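Local structure of subtilase cytotoxin subunit A (Escherichia coli, 2IY9) at residues L176-V181 with G280-M285; A222-G227 with G318-A323; T238-G243 with S269-A274; V247-P252 with R299-S304. The protein cleaves the host endoplasmic reticulum chaperone BiP as the serine-protease subunit of an AB5 toxin, triggering ER stress and eventual cell death. All coordinates share one frame; numbering follows the deposited sequence.

Contact 1: residues L176-V181 with G280-M285; sequences LIVAAV and GVLAAM
Val178, on strand 176-180, and Leu282, on helix 271-288, bring the two backbones nearest each other, with 9.1 Å between the CA of Val178 and the CA of Leu282, a gap filled wholly by side chains. On the helix side Leu282 alone makes the contact. Its isobutyl fork reaches over to the strand and splits the work between two branches. CD1 presses on the CG2 methyl of Val178 at 3.4 Å, closer than the usual separation of two methyl groups, while CD2 lies against CD1 of Leu176 at a looser 4.2 Å. The two strand residues are next but one in sequence and so point to the same side of the sheet. The leucines run nearly perpendicular to each other, whereas Val178 meets Leu282 at a slant. Because CG1 of Val178 is anti to the backbone N (chi1 -170°), the other methyl, CG2, is the one offered to the helix.

This is a helix laid on the parallel sheet of the subtilisin-like fold: strand 176-180 runs between strands 147-149 and 215-221, and helix 271-288 covers one face. Val178 also touches Thr275 and Ser279, earlier on the same helix, and Ala180 touches Thr271 near its start, so the strand follows the helix for several turns. The contact is fully buried near the middle of the chain, with the Val178 side chain about 11 Å from those of Ser272 and Asp52, both assigned to the charge relay system. Beyond the fork, Leu282 touches Ile216, and Leu176 extends the apolar layer to Ala294 and Leu297 of helix 294-304.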
loop_
_atom_site.group_PDB
_atom_site.type_symbol
_atom_site.label_atom_id
_atom_site.label_comp_id
_atom_site.label_asym_id
_atom_site.label_seq_id
_atom_site.Cartn_x
_atom_site.Cartn_y
_atom_site.Cartn_z
ATOM N N LEU A 176 -5.256 -6.763 -6.002
ATOM C CA LEU A 176 -3.856 -6.436 -5.843
ATOM C C LEU A 176 -3.499 -6.204 -4.394
ATOM O O LEU A 176 -4.275 -5.614 -3.645
ATOM C CB LEU A 176 -3.492 -5.179 -6.629
ATOM C CG LEU A 176 -3.479 -5.350 -8.145
ATOM C CD1 LEU A 176 -3.355 -3.990 -8.773
ATOM C CD2 LEU A 176 -2.353 -6.331 -8.592
ATOM N N ILE A 177 -2.308 -6.656 -4.019
ATOM C CA ILE A 177 -1.783 -6.387 -2.684
ATOM C C ILE A 177 -0.617 -5.428 -2.811
ATOM O O ILE A 177 0.363 -5.701 -3.521
ATOM C CB ILE A 177 -1.348 -7.661 -1.959
ATOM C CG1 ILE A 177 -2.584 -8.512 -1.636
ATOM C CG2 ILE A 177 -0.591 -7.323 -0.679
ATOM C CD1 ILE A 177 -2.252 -9.789 -0.932
ATOM N N VAL A 178 -0.757 -4.290 -2.150
ATOM C CA VAL A 178 0.293 -3.292 -2.116
ATOM C C VAL A 178 1.003 -3.467 -0.776
ATOM O O VAL A 178 0.406 -3.266 0.288
ATOM C CB VAL A 178 -0.278 -1.873 -2.299
ATOM C CG1 VAL A 178 0.859 -0.860 -2.515
ATOM C CG2 VAL A 178 -1.239 -1.847 -3.494
ATOM N N ALA A 179 2.268 -3.886 -0.853
ATOM C CA ALA A 179 3.025 -4.357 0.312
ATOM C C ALA A 179 4.331 -3.596 0.527
ATOM O O ALA A 179 5.158 -3.514 -0.376
ATOM C CB ALA A 179 3.310 -5.833 0.166
ATOM N N ALA A 180 4.509 -3.050 1.734
ATOM C CA ALA A 180 5.752 -2.366 2.116
ATOM C C ALA A 180 6.894 -3.379 2.175
ATOM O O ALA A 180 6.692 -4.500 2.660
ATOM C CB ALA A 180 5.580 -1.690 3.483
ATOM N N VAL A 181 8.078 -2.991 1.699
ATOM C CA VAL A 181 9.238 -3.896 1.752
ATOM C C VAL A 181 9.918 -3.859 3.127
ATOM O O VAL A 181 10.821 -4.652 3.403
ATOM C CB VAL A 181 10.257 -3.651 0.612
ATOM C CG1 VAL A 181 9.618 -3.939 -0.738
ATOM C CG2 VAL A 181 10.845 -2.236 0.656
ATOM N N GLY A 280 -3.280 4.656 -2.710
ATOM C CA GLY A 280 -4.188 5.756 -3.077
ATOM C C GLY A 280 -4.223 6.008 -4.577
ATOM O O GLY A 280 -5.278 6.304 -5.144
ATOM N N VAL A 281 -3.070 5.884 -5.224
ATOM C CA VAL A 281 -2.988 6.062 -6.678
ATOM C C VAL A 281 -3.741 4.917 -7.364
ATOM O O VAL A 281 -4.538 5.151 -8.253
ATOM C CB VAL A 281 -1.525 6.158 -7.176
ATOM C CG1 VAL A 281 -1.469 6.227 -8.721
ATOM C CG2 VAL A 281 -0.817 7.373 -6.533
ATOM N N LEU A 282 -3.505 3.685 -6.929
ATOM C CA LEU A 282 -4.249 2.560 -7.481
ATOM C C LEU A 282 -5.760 2.705 -7.250
ATOM O O LEU A 282 -6.555 2.378 -8.138
ATOM C CB LEU A 282 -3.728 1.230 -6.942
ATOM C CG LEU A 282 -2.410 0.700 -7.511
ATOM C CD1 LEU A 282 -1.834 -0.359 -6.534
ATOM C CD2 LEU A 282 -2.581 0.110 -8.901
ATOM N N ALA A 283 -6.148 3.225 -6.088
ATOM C CA ALA A 283 -7.572 3.492 -5.804
ATOM C C ALA A 283 -8.168 4.458 -6.830
ATOM O O ALA A 283 -9.260 4.216 -7.359
ATOM C CB ALA A 283 -7.756 4.030 -4.390
ATOM N N ALA A 284 -7.441 5.541 -7.104
ATOM C CA ALA A 284 -7.848 6.548 -8.072
ATOM C C ALA A 284 -8.023 5.944 -9.466
ATOM O O ALA A 284 -9.004 6.222 -10.147
ATOM C CB ALA A 284 -6.834 7.687 -8.102
ATOM N N MET A 285 -7.066 5.115 -9.885
ATOM C CA MET A 285 -7.170 4.395 -11.150
ATOM C C MET A 285 -8.409 3.494 -11.199
ATOM O O MET A 285 -9.163 3.507 -12.187
ATOM C CB MET A 285 -5.923 3.553 -11.378
ATOM C CG MET A 285 -4.636 4.359 -11.453
ATOM S SD MET A 285 -3.167 3.337 -11.337
ATOM C CE MET A 285 -3.208 2.361 -12.829
#

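Contact 2: residues A222-G227 with G318-A323; sequences AQYRKG and GRVLNA
The chain leading into the A2 domain, the C-terminal region that enters the central pore of the SubB pentamer, is met here by a loop of the protease body: Tyr224 touches Val320 and comes near Leu321, and Lys226 reaches Asn322, at the start of that region, through a water. Direct touch is slight, and water does much of the joining. The hydroxyl end of Tyr224 approaches Val320 from the opposite direction, with OH 3.7 Å from the CG1 methyl, which stands obliquely to the ring. With CG lodged between the backbone N and the carbonyl carbon (chi1 64°), the phenol is directed at segment 318-323. Tyr224 OH donates to a water at 2.7 Å, which lies in the ring plane at its edge, and that water in turn donates to Leu321 O at 2.8 Å. A second water repeats the theme. It donates to Asn322 OD1 at 2.8 Å. Lys226 NZ donates to it, though the modelled 2.5 Å is too short to be trusted.

Asn322 has further duties. As the N-cap of helix 323-331 it also receives Lys325 N on OD1, and its ND2 is bonded to Asp306 OD1, so the amide is held at both ends. Around the contact, Tyr224 rests on Ala29 and Ile30 of helix 25-30 and on Pro252 of strand 249-252. Leu321 turns instead to Ile277, Val278 and Val281 of helix 271-288, while the short strand 319-320 pairs with strand 306-307 and its backbone is bonded to Ala250 at the edge of the main sheet.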
loop_
_atom_site.group_PDB
_atom_site.type_symbol
_atom_site.label_atom_id
_atom_site.label_comp_id
_atom_site.label_asym_id
_atom_site.label_seq_id
_atom_site.Cartn_x
_atom_site.Cartn_y
_atom_site.Cartn_z
ATOM N N ALA A 222 13.315 9.509 -0.416
ATOM C CA ALA A 222 13.564 10.789 0.248
ATOM C C ALA A 222 12.777 11.894 -0.451
ATOM O O ALA A 222 12.398 11.763 -1.616
ATOM C CB ALA A 222 15.052 11.107 0.229
ATOM N N GLN A 223 12.545 12.988 0.267
ATOM C CA GLN A 223 11.841 14.132 -0.291
ATOM C C GLN A 223 12.541 14.649 -1.544
ATOM O O GLN A 223 13.772 14.762 -1.581
ATOM C CB GLN A 223 11.760 15.246 0.752
ATOM C CG GLN A 223 10.900 16.426 0.332
ATOM C CD GLN A 223 10.579 17.331 1.499
ATOM O OE1 GLN A 223 10.609 16.900 2.657
ATOM N NE2 GLN A 223 10.255 18.592 1.207
ATOM N N TYR A 224 11.742 14.940 -2.564
ATOM C CA TYR A 224 12.216 15.533 -3.799
ATOM C C TYR A 224 11.131 16.410 -4.430
ATOM O O TYR A 224 9.938 16.255 -4.140
ATOM C CB TYR A 224 12.658 14.447 -4.791
ATOM C CG TYR A 224 11.535 13.532 -5.261
ATOM C CD1 TYR A 224 10.931 13.717 -6.501
ATOM C CD2 TYR A 224 11.095 12.470 -4.460
ATOM C CE1 TYR A 224 9.903 12.864 -6.938
ATOM C CE2 TYR A 224 10.079 11.619 -4.879
ATOM C CZ TYR A 224 9.483 11.815 -6.114
ATOM O OH TYR A 224 8.466 10.960 -6.519
ATOM N N ARG A 225 11.552 17.317 -5.307
ATOM C CA ARG A 225 10.627 18.093 -6.117
ATOM C C ARG A 225 10.612 17.464 -7.495
ATOM O O ARG A 225 11.634 16.941 -7.949
ATOM C CB ARG A 225 11.098 19.546 -6.258
ATOM C CG ARG A 225 11.470 20.253 -4.976
ATOM C CD ARG A 225 11.720 21.741 -5.249
ATOM N NE ARG A 225 10.470 22.491 -5.291
ATOM C CZ ARG A 225 10.093 23.396 -4.391
ATOM N NH1 ARG A 225 10.881 23.715 -3.360
ATOM N NH2 ARG A 225 8.925 24.000 -4.534
ATOM N N LYS A 226 9.471 17.531 -8.175
ATOM C CA LYS A 226 9.397 17.097 -9.569
ATOM C C LYS A 226 10.559 17.710 -10.347
ATOM O O LYS A 226 10.826 18.903 -10.228
ATOM C CB LYS A 226 8.070 17.522 -10.190
ATOM C CG LYS A 226 7.854 17.013 -11.610
ATOM C CD LYS A 226 6.408 17.224 -12.038
ATOM C CE LYS A 226 6.026 16.283 -13.168
ATOM N NZ LYS A 226 6.237 14.862 -12.761
ATOM N N GLY A 227 11.257 16.889 -11.129
ATOM C CA GLY A 227 12.454 17.351 -11.833
ATOM C C GLY A 227 13.752 16.915 -11.179
ATOM O O GLY A 227 14.763 16.767 -11.860
ATOM N N GLY A 318 14.337 0.617 -11.783
ATOM C CA GLY A 318 14.469 1.985 -11.269
ATOM C C GLY A 318 13.159 2.755 -11.214
ATOM O O GLY A 318 13.155 3.985 -11.310
ATOM N N ARG A 319 12.050 2.035 -11.033
ATOM C CA ARG A 319 10.712 2.620 -11.098
ATOM C C ARG A 319 10.346 3.557 -9.953
ATOM O O ARG A 319 10.454 3.200 -8.761
ATOM C CB ARG A 319 9.637 1.535 -11.192
ATOM C CG ARG A 319 9.703 0.683 -12.426
ATOM C CD ARG A 319 8.443 -0.126 -12.563
ATOM N NE ARG A 319 8.614 -1.245 -13.476
ATOM C CZ ARG A 319 8.851 -2.496 -13.098
ATOM N NH1 ARG A 319 8.958 -2.805 -11.808
ATOM N NH2 ARG A 319 8.986 -3.443 -14.018
ATOM N N VAL A 320 9.871 4.743 -10.333
ATOM C CA VAL A 320 9.386 5.737 -9.383
ATOM C C VAL A 320 7.952 6.120 -9.737
ATOM O O VAL A 320 7.633 6.415 -10.904
ATOM C CB VAL A 320 10.312 6.981 -9.335
ATOM C CG1 VAL A 320 9.678 8.119 -8.519
ATOM C CG2 VAL A 320 11.675 6.607 -8.753
ATOM N N LEU A 321 7.094 6.102 -8.721
ATOM C CA LEU A 321 5.679 6.410 -8.857
ATOM C C LEU A 321 5.432 7.727 -9.588
ATOM O O LEU A 321 5.927 8.782 -9.177
ATOM C CB LEU A 321 5.026 6.456 -7.471
ATOM C CG LEU A 321 3.537 6.807 -7.439
ATOM C CD1 LEU A 321 2.719 5.726 -8.139
ATOM C CD2 LEU A 321 3.039 7.064 -6.008
ATOM N N ASN A 322 4.675 7.643 -10.681
ATOM C CA ASN A 322 4.193 8.819 -11.399
ATOM C C ASN A 322 2.681 8.693 -11.504
ATOM O O ASN A 322 2.177 7.929 -12.334
ATOM C CB ASN A 322 4.812 8.909 -12.802
ATOM C CG ASN A 322 4.380 10.162 -13.559
ATOM O OD1 ASN A 322 3.358 10.784 -13.243
ATOM N ND2 ASN A 322 5.171 10.537 -14.568
ATOM N N ALA A 323 1.980 9.419 -10.638
ATOM C CA ALA A 323 0.518 9.347 -10.536
ATOM C C ALA A 323 -0.165 9.964 -11.740
ATOM O O ALA A 323 -1.192 9.455 -12.190
ATOM C CB ALA A 323 0.032 10.008 -9.263
HETATM O O HOH W 1 7.720 10.982 -9.073
HETATM O O HOH W 2 4.127 13.482 -12.909
#

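Contact 3: residues T238-G243 with S269-A274; sequences TGSRFG and SGTSEA
Thr238 leans on the carbonyl oxygen of Ser269, turning a carbon rather than its hydroxyl to the oxygen: CB is 3.3 Å from Ser269 O, and the CG2 methyl lies 3.7 Å from the same atom. Thr238 OG1 stays 4.0 Å from Ser269 CB, and its hydrogen bond is to His233 NE2, as that of Ser269 OG is to Asn255 N. One residue past Ser269, Gly270 CA makes a CA-H...O contact with Thr238 O, 3.5 Å.

Gly270 is the N-cap of helix 271-288, and the Gly-Thr-Ser run that follows the subtilase pattern delivers Ser272, assigned to the charge relay system, onto the first turn. The Thr271 side chain lies about 8 Å from that of His89. Its CG2 methyl points at Ser240, 3.5 Å from OG and 4.0 Å from CB. A chi1 of -177° carries Ser240 OG to the carbonyl side, where it donates to Arg241 O at 2.7 Å, tilted 16° from the carbonyl plane, and accepts a hydrogen bond from Ala220 N. Arg241 forms a salt bridge with Asp184. Thr271 N is bonded to Asn183 OD1.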
loop_
_atom_site.group_PDB
_atom_site.type_symbol
_atom_site.label_atom_id
_atom_site.label_comp_id
_atom_site.label_asym_id
_atom_site.label_seq_id
_atom_site.Cartn_x
_atom_site.Cartn_y
_atom_site.Cartn_z
ATOM N N THR A 238 14.293 3.904 10.061
ATOM C CA THR A 238 13.151 4.063 9.157
ATOM C C THR A 238 13.552 3.996 7.679
ATOM O O THR A 238 12.695 4.054 6.810
ATOM C CB THR A 238 12.421 5.405 9.384
ATOM O OG1 THR A 238 13.306 6.493 9.076
ATOM C CG2 THR A 238 11.940 5.535 10.815
ATOM N N GLY A 239 14.855 3.875 7.413
ATOM C CA GLY A 239 15.374 3.801 6.059
ATOM C C GLY A 239 14.750 2.669 5.263
ATOM O O GLY A 239 14.454 1.596 5.818
ATOM N N SER A 240 14.555 2.905 3.965
ATOM C CA SER A 240 13.902 1.912 3.107
ATOM C C SER A 240 14.792 0.704 2.886
ATOM O O SER A 240 15.956 0.841 2.529
ATOM C CB SER A 240 13.546 2.514 1.746
ATOM O OG SER A 240 12.856 1.569 0.939
ATOM N N ARG A 241 14.233 -0.483 3.080
ATOM C CA ARG A 241 14.834 -1.685 2.510
ATOM C C ARG A 241 14.827 -1.570 0.982
ATOM O O ARG A 241 14.078 -0.753 0.408
ATOM C CB ARG A 241 14.087 -2.931 2.969
ATOM C CG ARG A 241 14.430 -3.310 4.373
ATOM C CD ARG A 241 13.816 -4.629 4.790
ATOM N NE ARG A 241 14.316 -4.992 6.114
ATOM C CZ ARG A 241 13.945 -6.057 6.806
ATOM N NH1 ARG A 241 13.055 -6.914 6.313
ATOM N NH2 ARG A 241 14.478 -6.269 8.002
ATOM N N PHE A 242 15.675 -2.358 0.324
ATOM C CA PHE A 242 15.876 -2.217 -1.114
ATOM C C PHE A 242 16.402 -3.502 -1.750
ATOM O O PHE A 242 16.789 -4.451 -1.059
ATOM C CB PHE A 242 16.838 -1.053 -1.422
ATOM C CG PHE A 242 18.268 -1.299 -0.982
ATOM C CD1 PHE A 242 19.194 -1.881 -1.854
ATOM C CD2 PHE A 242 18.686 -0.938 0.288
ATOM C CE1 PHE A 242 20.523 -2.117 -1.451
ATOM C CE2 PHE A 242 20.019 -1.146 0.698
ATOM C CZ PHE A 242 20.933 -1.743 -0.166
ATOM N N GLY A 243 16.414 -3.515 -3.078
ATOM C CA GLY A 243 17.027 -4.615 -3.804
ATOM C C GLY A 243 16.296 -4.930 -5.077
ATOM O O GLY A 243 15.104 -5.253 -5.058
ATOM N N SER A 269 8.527 8.766 8.377
ATOM C CA SER A 269 9.282 8.387 7.199
ATOM C C SER A 269 9.340 6.869 7.167
ATOM O O SER A 269 9.412 6.213 8.226
ATOM C CB SER A 269 10.697 8.968 7.258
ATOM O OG SER A 269 10.656 10.387 7.203
ATOM N N GLY A 270 9.277 6.317 5.961
ATOM C CA GLY A 270 9.483 4.893 5.758
ATOM C C GLY A 270 8.564 4.275 4.722
ATOM O O GLY A 270 7.791 4.966 4.043
ATOM N N THR A 271 8.636 2.957 4.627
ATOM C CA THR A 271 7.908 2.220 3.591
ATOM C C THR A 271 6.411 2.056 3.869
ATOM O O THR A 271 5.643 1.813 2.945
ATOM C CB THR A 271 8.529 0.831 3.342
ATOM O OG1 THR A 271 8.502 0.075 4.554
ATOM C CG2 THR A 271 9.974 0.960 2.838
ATOM N N SER A 272 5.989 2.180 5.130
ATOM C CA SER A 272 4.552 2.125 5.446
ATOM C C SER A 272 3.827 3.262 4.729
ATOM O O SER A 272 2.822 3.048 4.030
ATOM C CB SER A 272 4.312 2.221 6.957
ATOM O OG SER A 272 4.827 1.087 7.641
ATOM N N GLU A 273 4.361 4.470 4.892
ATOM C CA GLU A 273 3.792 5.673 4.274
ATOM C C GLU A 273 3.815 5.598 2.743
ATOM O O GLU A 273 2.828 5.953 2.076
ATOM C CB GLU A 273 4.574 6.907 4.735
ATOM C CG GLU A 273 4.398 7.249 6.218
ATOM C CD GLU A 273 5.272 6.439 7.172
ATOM O OE1 GLU A 273 6.073 5.570 6.739
ATOM O OE2 GLU A 273 5.148 6.672 8.394
ATOM N N ALA A 274 4.946 5.148 2.198
ATOM C CA ALA A 274 5.119 4.992 0.749
ATOM C C ALA A 274 4.091 4.015 0.174
ATOM O O ALA A 274 3.497 4.267 -0.860
ATOM C CB ALA A 274 6.544 4.514 0.423
#

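Contact 4: residues V247-P252 with R299-S304; sequences VDIAAP and RTLLES
Ile249 packs on Leu301 and Leu302, joining strand 249-252, the outermost strand on one side of the parallel sheet of the subtilisin-like fold, to helix 294-304. The isoleucine can be followed outward from its branch point. CB lies 4.4 Å from Leu302 CD2. The CG2 methyl, wedged between the backbone N and the carbonyl carbon, makes no close contact with the helix. CG1 departs the other way (chi1 -162°), and with the chain extended beyond it, CD1 reaches Leu301 CG at 4.1 Å. There the two side chains cross at about a right angle, so the isoleucine ends against the fork of the leucine. Leu301 goes on to touch Ile216 of the neighbouring strand 215-221 and Val278 of helix 271-288.

Leu302 serves the preceding residue as well. Its CD2 methyl sits 4.4 Å from Asp248 CB, a loose carbon-to-carbon approach; the carboxylate of Asp248 forms a salt bridge through OD2 with Arg217. The Asp248 carbonyl is engaged too: it accepts a hydrogen bond from Arg319 NH1, and Leu302 CD2 lies 4.0 Å from Asp248 O.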
loop_
_atom_site.group_PDB
_atom_site.type_symbol
_atom_site.label_atom_id
_atom_site.label_comp_id
_atom_site.label_asym_id
_atom_site.label_seq_id
_atom_site.Cartn_x
_atom_site.Cartn_y
_atom_site.Cartn_z
ATOM N N VAL A 247 11.781 -5.370 -5.077
ATOM C CA VAL A 247 11.035 -4.114 -4.957
ATOM C C VAL A 247 10.500 -3.768 -6.350
ATOM O O VAL A 247 11.271 -3.726 -7.315
ATOM C CB VAL A 247 11.948 -2.955 -4.444
ATOM C CG1 VAL A 247 11.180 -1.634 -4.379
ATOM C CG2 VAL A 247 12.594 -3.302 -3.068
ATOM N N ASP A 248 9.192 -3.522 -6.454
ATOM C CA ASP A 248 8.566 -3.209 -7.753
ATOM C C ASP A 248 8.573 -1.718 -8.113
ATOM O O ASP A 248 8.700 -1.354 -9.289
ATOM C CB ASP A 248 7.131 -3.749 -7.798
ATOM C CG ASP A 248 7.079 -5.263 -7.677
ATOM O OD1 ASP A 248 7.624 -5.955 -8.565
ATOM O OD2 ASP A 248 6.514 -5.763 -6.683
ATOM N N ILE A 249 8.436 -0.868 -7.098
ATOM C CA ILE A 249 8.287 0.574 -7.290
ATOM C C ILE A 249 8.721 1.302 -6.019
ATOM O O ILE A 249 8.612 0.759 -4.905
ATOM C CB ILE A 249 6.810 0.951 -7.651
ATOM C CG1 ILE A 249 6.724 2.350 -8.281
ATOM C CG2 ILE A 249 5.878 0.817 -6.425
ATOM C CD1 ILE A 249 5.362 2.662 -8.913
ATOM N N ALA A 250 9.207 2.527 -6.193
ATOM C CA ALA A 250 9.483 3.399 -5.069
ATOM C C ALA A 250 8.541 4.595 -5.104
ATOM O O ALA A 250 8.153 5.086 -6.173
ATOM C CB ALA A 250 10.948 3.847 -5.068
ATOM N N ALA A 251 8.181 5.061 -3.918
ATOM C CA ALA A 251 7.238 6.146 -3.794
ATOM C C ALA A 251 7.666 7.067 -2.667
ATOM O O ALA A 251 8.473 6.670 -1.822
ATOM C CB ALA A 251 5.843 5.584 -3.548
ATOM N N PRO A 252 7.158 8.314 -2.662
ATOM C CA PRO A 252 7.389 9.234 -1.550
ATOM C C PRO A 252 7.270 8.553 -0.181
ATOM O O PRO A 252 6.239 7.948 0.126
ATOM C CB PRO A 252 6.285 10.272 -1.739
ATOM C CG PRO A 252 6.163 10.370 -3.238
ATOM C CD PRO A 252 6.354 8.941 -3.738
ATOM N N ARG A 299 0.262 -3.540 -14.393
ATOM C CA ARG A 299 1.000 -3.151 -15.596
ATOM C C ARG A 299 0.964 -1.637 -15.851
ATOM O O ARG A 299 1.999 -1.023 -16.079
ATOM C CB ARG A 299 0.464 -3.913 -16.827
ATOM C CG ARG A 299 1.210 -3.620 -18.124
ATOM C CD ARG A 299 0.614 -4.387 -19.315
ATOM N NE ARG A 299 -0.768 -3.984 -19.599
ATOM C CZ ARG A 299 -1.844 -4.760 -19.434
ATOM N NH1 ARG A 299 -1.731 -6.008 -18.991
ATOM N NH2 ARG A 299 -3.048 -4.285 -19.727
ATOM N N THR A 300 -0.223 -1.032 -15.817
ATOM C CA THR A 300 -0.309 0.405 -16.066
ATOM C C THR A 300 0.483 1.190 -15.017
ATOM O O THR A 300 1.206 2.118 -15.362
ATOM C CB THR A 300 -1.760 0.899 -16.182
ATOM O OG1 THR A 300 -2.404 0.215 -17.266
ATOM C CG2 THR A 300 -1.802 2.410 -16.453
ATOM N N LEU A 301 0.380 0.804 -13.749
ATOM C CA LEU A 301 1.169 1.459 -12.695
ATOM C C LEU A 301 2.671 1.391 -12.976
ATOM O O LEU A 301 3.368 2.409 -12.932
ATOM C CB LEU A 301 0.887 0.845 -11.324
ATOM C CG LEU A 301 1.572 1.583 -10.157
ATOM C CD1 LEU A 301 0.852 2.905 -9.847
ATOM C CD2 LEU A 301 1.612 0.695 -8.925
ATOM N N LEU A 302 3.152 0.188 -13.277
ATOM C CA LEU A 302 4.574 -0.040 -13.494
ATOM C C LEU A 302 5.088 0.570 -14.781
ATOM O O LEU A 302 6.160 1.179 -14.774
ATOM C CB LEU A 302 4.906 -1.532 -13.445
ATOM C CG LEU A 302 4.506 -2.214 -12.130
ATOM C CD1 LEU A 302 5.025 -3.645 -12.148
ATOM C CD2 LEU A 302 5.013 -1.449 -10.894
ATOM N N GLU A 303 4.341 0.399 -15.876
ATOM C CA GLU A 303 4.735 0.985 -17.160
ATOM C C GLU A 303 4.792 2.501 -17.109
ATOM O O GLU A 303 5.678 3.111 -17.707
ATOM C CB GLU A 303 3.796 0.547 -18.294
ATOM C CG GLU A 303 4.243 -0.734 -18.983
ATOM C CD GLU A 303 3.247 -1.236 -20.015
ATOM O OE1 GLU A 303 3.328 -2.430 -20.370
ATOM O OE2 GLU A 303 2.380 -0.450 -20.456
ATOM N N SER A 304 3.837 3.099 -16.401
ATOM C CA SER A 304 3.744 4.548 -16.305
ATOM C C SER A 304 4.771 5.160 -15.345
ATOM O O SER A 304 4.997 6.374 -15.369
ATOM C CB SER A 304 2.330 4.948 -15.880
ATOM O OG SER A 304 2.171 4.696 -14.497
#

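In the fold
The first segments follow one another along the chain, 176-181, 222-227, 238-243 and 247-252, before any of their partners. Those partners then come as 269-274, 280-285, 299-304 and 318-323, so contact 3 is nested within contacts 1 and 2, contact 4 within contact 2, and the other pairs interleave. Contacts 1 and 3 share helix 271-288, their centres about 15 Å apart, while contact 4 uses the next helix and its centre is about 10 Å from the centres of contacts 1 and 2. Met285 touches Thr300. The helix that bears the assigned catalytic serine thus lies along the sheet and, through Val281 on Leu321 and Ala323, packs against the entry into the A2 domain.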